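PDB 2ZZJ: glucuronan lyase A from Trichoderma reesei, which probably cleaves beta-1,4-linked glucuronan chains from within as an endo-acting polysaccharide lyase with a beta-jelly-roll fold that carries a calcium ion. Local coordinates for residues A201-W204 and H205-H209; F74-S77 and E78-F82. One frame throughout, in Å; residues are numbered along the deposited sequence.

Contact 1: A201-W204 and H205-H209; sequences ANSW and HDDGH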
loop_
_atom_site.group_PDB
_atom_site.type_symbol
_atom_site.label_atom_id
_atom_site.label_comp_id
_atom_site.label_asym_id
_atom_site.label_seq_id
_atom_site.Cartn_x
_atom_site.Cartn_y
_atom_site.Cartn_z
ATOM N N ALA A 201 9.548 3.800 3.312
ATOM C CA ALA A 201 10.855 3.281 2.925
ATOM C C ALA A 201 11.275 2.292 3.976
ATOM O O ALA A 201 12.093 2.602 4.845
ATOM C CB ALA A 201 11.856 4.433 2.766
ATOM N N ASN A 202 10.670 1.111 3.938
ATOM C CA ASN A 202 10.798 0.172 5.055
ATOM C C ASN A 202 12.172 -0.529 5.169
ATOM O O ASN A 202 12.679 -0.798 6.273
ATOM C CB ASN A 202 9.635 -0.834 5.099
ATOM C CG ASN A 202 9.417 -1.590 3.797
ATOM O OD1 ASN A 202 9.778 -1.145 2.721
ATOM N ND2 ASN A 202 8.740 -2.717 3.897
ATOM N N SER A 203 12.780 -0.816 4.026
ATOM C CA SER A 203 14.084 -1.484 4.025
ATOM C C SER A 203 15.192 -0.627 4.625
ATOM O O SER A 203 16.188 -1.187 5.139
ATOM C CB SER A 203 14.469 -1.930 2.616
ATOM O OG SER A 203 13.721 -3.071 2.233
ATOM N N TRP A 204 15.046 0.705 4.557
ATOM C CA TRP A 204 16.021 1.607 5.155
ATOM C C TRP A 204 16.149 1.297 6.653
ATOM O O TRP A 204 17.269 1.180 7.177
ATOM C CB TRP A 204 15.629 3.085 4.969
ATOM C CG TRP A 204 15.794 3.639 3.601
ATOM C CD1 TRP A 204 16.376 3.012 2.512
ATOM C CD2 TRP A 204 15.455 4.966 3.160
ATOM N NE1 TRP A 204 16.392 3.869 1.434
ATOM C CE2 TRP A 204 15.830 5.064 1.797
ATOM C CE3 TRP A 204 14.834 6.072 3.770
ATOM C CZ2 TRP A 204 15.610 6.214 1.035
ATOM C CZ3 TRP A 204 14.622 7.225 3.010
ATOM C CH2 TRP A 204 15.014 7.283 1.645
ATOM N N HIS A 205 15.016 1.139 7.332
ATOM C CA HIS A 205 15.031 0.781 8.750
ATOM C C HIS A 205 15.323 -0.712 8.951
ATOM O O HIS A 205 16.242 -1.066 9.682
ATOM C CB HIS A 205 13.709 1.172 9.418
ATOM C CG HIS A 205 13.502 0.529 10.750
ATOM N ND1 HIS A 205 13.031 -0.761 10.888
ATOM C CD2 HIS A 205 13.720 0.992 12.004
ATOM C CE1 HIS A 205 12.964 -1.059 12.175
ATOM N NE2 HIS A 205 13.378 -0.015 12.870
ATOM N N ASP A 206 14.551 -1.578 8.293
ATOM C CA ASP A 206 14.664 -3.012 8.492
ATOM C C ASP A 206 16.083 -3.530 8.230
ATOM O O ASP A 206 16.531 -4.462 8.907
ATOM C CB ASP A 206 13.662 -3.774 7.628
ATOM C CG ASP A 206 12.199 -3.393 7.915
ATOM O OD1 ASP A 206 11.906 -2.686 8.906
ATOM O OD2 ASP A 206 11.324 -3.814 7.128
ATOM N N ASP A 207 16.790 -2.921 7.280
ATOM C CA ASP A 207 18.080 -3.463 6.850
ATOM C C ASP A 207 19.256 -2.836 7.590
ATOM O O ASP A 207 20.364 -3.385 7.568
ATOM C CB ASP A 207 18.295 -3.288 5.349
ATOM C CG ASP A 207 17.368 -4.137 4.503
ATOM O OD1 ASP A 207 16.583 -4.970 5.031
ATOM O OD2 ASP A 207 17.442 -3.953 3.271
ATOM N N GLY A 208 19.022 -1.683 8.202
ATOM C CA GLY A 208 20.058 -0.950 8.910
ATOM C C GLY A 208 20.911 -0.050 8.038
ATOM O O GLY A 208 21.878 0.547 8.519
ATOM N N HIS A 209 20.565 0.054 6.752
ATOM C CA HIS A 209 21.329 0.880 5.815
ATOM C C HIS A 209 20.500 1.059 4.557
ATOM O O HIS A 209 19.518 0.339 4.349
ATOM C CB HIS A 209 22.656 0.195 5.420
ATOM C CG HIS A 209 22.461 -1.109 4.721
ATOM N ND1 HIS A 209 22.178 -2.277 5.393
ATOM C CD2 HIS A 209 22.436 -1.418 3.404
ATOM C CE1 HIS A 209 22.010 -3.257 4.525
ATOM N NE2 HIS A 209 22.157 -2.761 3.309
HETATM O O HOH W 1 8.606 -3.672 6.860
HETATM O O HOH W 2 14.283 -5.229 3.620
#

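Contact 2: F74-S77 and E78-F82; sequences FRLS and EDWQF. With CIT (citric acid), chain C.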
loop_
_atom_site.group_PDB
_atom_site.type_symbol
_atom_site.label_atom_id
_atom_site.label_comp_id
_atom_site.label_asym_id
_atom_site.label_seq_id
_atom_site.Cartn_x
_atom_site.Cartn_y
_atom_site.Cartn_z
ATOM N N PHE A 74 -0.315 5.870 -9.115
ATOM C CA PHE A 74 0.973 6.294 -8.522
ATOM C C PHE A 74 2.032 6.492 -9.597
ATOM O O PHE A 74 1.897 5.982 -10.706
ATOM C CB PHE A 74 1.468 5.310 -7.446
ATOM C CG PHE A 74 2.135 4.080 -8.015
ATOM C CD1 PHE A 74 3.518 4.034 -8.173
ATOM C CD2 PHE A 74 1.353 2.994 -8.460
ATOM C CE1 PHE A 74 4.155 2.885 -8.733
ATOM C CE2 PHE A 74 1.976 1.831 -9.039
ATOM C CZ PHE A 74 3.366 1.802 -9.165
ATOM N N ARG A 75 3.081 7.227 -9.238
ATOM C CA ARG A 75 4.119 7.603 -10.169
ATOM C C ARG A 75 5.424 7.707 -9.401
ATOM O O ARG A 75 5.502 8.403 -8.387
ATOM C CB ARG A 75 3.774 8.961 -10.774
ATOM C CG ARG A 75 4.812 9.464 -11.784
ATOM C CD ARG A 75 4.481 10.899 -12.124
ATOM N NE ARG A 75 5.344 11.436 -13.177
ATOM C CZ ARG A 75 6.520 12.011 -12.950
ATOM N NH1 ARG A 75 6.988 12.100 -11.728
ATOM N NH2 ARG A 75 7.229 12.509 -13.962
ATOM N N LEU A 76 6.452 6.998 -9.874
ATOM C CA LEU A 76 7.784 7.201 -9.322
ATOM C C LEU A 76 8.426 8.391 -10.013
ATOM O O LEU A 76 8.137 8.668 -11.186
ATOM C CB LEU A 76 8.664 5.996 -9.578
ATOM C CG LEU A 76 8.118 4.623 -9.162
ATOM C CD1 LEU A 76 9.082 3.486 -9.539
ATOM C CD2 LEU A 76 7.822 4.603 -7.660
ATOM N N SER A 77 9.344 9.060 -9.326
ATOM C CA SER A 77 10.136 10.123 -9.979
ATOM C C SER A 77 10.771 9.607 -11.282
ATOM O O SER A 77 11.133 8.448 -11.414
ATOM C CB SER A 77 11.244 10.640 -9.065
ATOM O OG SER A 77 12.173 9.590 -8.857
ATOM N N GLU A 78 10.866 10.490 -12.255
ATOM C CA GLU A 78 11.511 10.092 -13.504
ATOM C C GLU A 78 12.953 9.569 -13.292
ATOM O O GLU A 78 13.400 8.657 -13.985
ATOM C CB GLU A 78 11.500 11.263 -14.453
ATOM C CG GLU A 78 12.423 10.960 -15.623
ATOM C CD GLU A 78 12.391 12.003 -16.686
ATOM O OE1 GLU A 78 12.627 11.573 -17.829
ATOM O OE2 GLU A 78 12.134 13.210 -16.393
ATOM N N ASP A 79 13.661 10.144 -12.324
ATOM C CA ASP A 79 15.013 9.742 -12.014
ATOM C C ASP A 79 15.114 8.717 -10.883
ATOM O O ASP A 79 16.171 8.637 -10.232
ATOM C CB ASP A 79 15.836 10.983 -11.667
ATOM C CG ASP A 79 15.319 11.717 -10.440
ATOM O OD1 ASP A 79 14.473 11.172 -9.687
ATOM O OD2 ASP A 79 15.781 12.846 -10.228
ATOM N N TRP A 80 14.032 7.950 -10.661
ATOM C CA TRP A 80 13.995 6.890 -9.653
ATOM C C TRP A 80 15.187 5.978 -9.837
ATOM O O TRP A 80 15.469 5.549 -10.958
ATOM C CB TRP A 80 12.690 6.064 -9.750
ATOM C CG TRP A 80 12.531 5.008 -8.671
ATOM C CD1 TRP A 80 12.907 3.687 -8.735
ATOM C CD2 TRP A 80 11.908 5.185 -7.382
ATOM N NE1 TRP A 80 12.592 3.043 -7.554
ATOM C CE2 TRP A 80 11.955 3.928 -6.720
ATOM C CE3 TRP A 80 11.318 6.284 -6.724
ATOM C CZ2 TRP A 80 11.437 3.733 -5.415
ATOM C CZ3 TRP A 80 10.788 6.085 -5.442
ATOM C CH2 TRP A 80 10.869 4.822 -4.796
ATOM N N GLN A 81 15.887 5.696 -8.747
ATOM C CA GLN A 81 17.081 4.847 -8.794
ATOM C C GLN A 81 16.647 3.473 -8.338
ATOM O O GLN A 81 16.470 3.213 -7.136
ATOM C CB GLN A 81 18.188 5.453 -7.898
ATOM C CG GLN A 81 19.568 4.851 -8.136
ATOM C CD GLN A 81 20.585 5.396 -7.153
ATOM O OE1 GLN A 81 20.905 4.750 -6.156
ATOM N NE2 GLN A 81 21.032 6.608 -7.384
ATOM N N PHE A 82 16.467 2.567 -9.294
ATOM C CA PHE A 82 15.974 1.242 -8.977
ATOM C C PHE A 82 17.046 0.514 -8.160
ATOM O O PHE A 82 18.254 0.539 -8.533
ATOM C CB PHE A 82 15.590 0.489 -10.272
ATOM C CG PHE A 82 14.401 1.076 -10.977
ATOM C CD1 PHE A 82 13.099 0.713 -10.592
ATOM C CD2 PHE A 82 14.563 2.000 -12.003
ATOM C CE1 PHE A 82 11.992 1.257 -11.223
ATOM C CE2 PHE A 82 13.468 2.539 -12.652
ATOM C CZ PHE A 82 12.159 2.178 -12.247
HETATM C C1 CIT C . 9.101 17.150 -10.530
HETATM O O1 CIT C . 9.654 17.286 -9.411
HETATM O O2 CIT C . 8.693 18.150 -11.152
HETATM C C2 CIT C . 8.918 15.795 -11.144
HETATM C C3 CIT C . 10.263 15.218 -11.556
HETATM O O7 CIT C . 11.007 16.168 -12.377
HETATM C C4 CIT C . 11.092 14.764 -10.352
HETATM C C5 CIT C . 12.490 14.318 -10.713
HETATM O O3 CIT C . 12.728 13.690 -11.773
HETATM O O4 CIT C . 13.434 14.577 -9.930
HETATM C C6 CIT C . 9.888 13.996 -12.354
HETATM O O5 CIT C . 9.642 12.955 -11.715
HETATM O O6 CIT C . 9.797 14.051 -13.614
#

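Contact 1: A201-W204 and H205-H209
N202 and D206 meet where one turn of a short helix closes: the amide N of D206 lies 2.9 Å from the carbonyl O of N202, with an almost straight N-H...O angle of 171°. One residue on, the N of D207 reaches the O of S203 at 2.8 Å, but this bond is bent and its donor stands above the carbonyl plane. The inner flank is the dense one. W204 turns its ring into the protein, where CB of A201 lies 3.5 Å above one ring face, Y44 and Y52 meet the indole edge-to-face, and NE1 bonds to the hydroxyl of Y87. Helix 202-207 is a short helical insertion in the beta-jelly roll, lying in sequence between strands 199-200 and 216-227; G208, with positive phi (84°), is the first residue to leave the helical path.

The outer flank is looser and water-mediated. One water accepts from ND2 of N202 and donates to OD2 of D206, while OD1 of N202 is taken by S86. A second water joins OG of S203, 2.6 Å away, to OD1 of D207; S203 OG also receives the backbone N of S86, and Q85 holds the other D207 oxygen. With CG swung anti to its backbone N (chi1 165°), H205 presents ND1 to the anti lone pair of D206 OD1 at 3.0 Å, the carboxylate oxygen lying in the imidazole plane.

Contact 2: F74-S77 and E78-F82
L76 and W80 make the apolar half of this contact. The methyl CD1 of L76 sits over one face of the indole, 3.8 Å from the centroid of its five-membered ring and only 5° off the ring normal, a CH-pi contact. CB and CD2 of the same leucine run on across the six-membered part, so the whole side chain lies against the tryptophan. CD1 also touches CE1 of F82 at 4.0 Å, and the F82 ring in turn receives CD1 of W80 over the centre of one face. The indole reaches the leucine because its CG is anti to the backbone N (chi1 -176°).

The polar bonds belong to the chain reversal. S77 to W80 form a type I beta turn, closed by the N of W80 and the O of S77 at 3.0 Å, the donor standing well above the carbonyl plane. Inside it, OG of S77 donates to OD1 of D79 at 2.9 Å, tying the first residue of the turn to the third.

A third group of bonds, all hydrogen bonds, holds a citrate that probably came from the crystallisation liquor. R75, extended from CG to NE, offers NH1 to O5 and NH2 to O6 of one citrate carboxylate, which lies at the edge of the guanidinium. Citrate O5 is gripped a second time by the backbone N of E78, 2.8 Å away in a nearly straight bond.

The turn leaves the end of strand 66-76 and starts the loop to strand 86-95. Strand 216-227 runs antiparallel beside strand 66-76: V219 touches both L76 and W80, R217 makes a cation-pi contact with W80, and W220 makes one with R75.

Contact 2 comes first along the chain, on the end of strand 66-76 and the loop after it; contact 1 follows much later, on helix 202-207. Their centres are about 19 Å apart and their nearest atoms about 8 Å, without touching. They belong to different sheets of the jelly roll: strand 66-76 lies in one, whereas strand 199-200, which leads into the helix, lies in the other. Y87 of strand 86-95 links them, meeting both W80 and W204. The loop opened by contact 2 runs on to Q85, and strand 86-95 begins at S86; both residues hydrogen-bond to the helical segment. The calcium lies about 12 Å from the R75 side chain of contact 2, while contact 1 is remote from it.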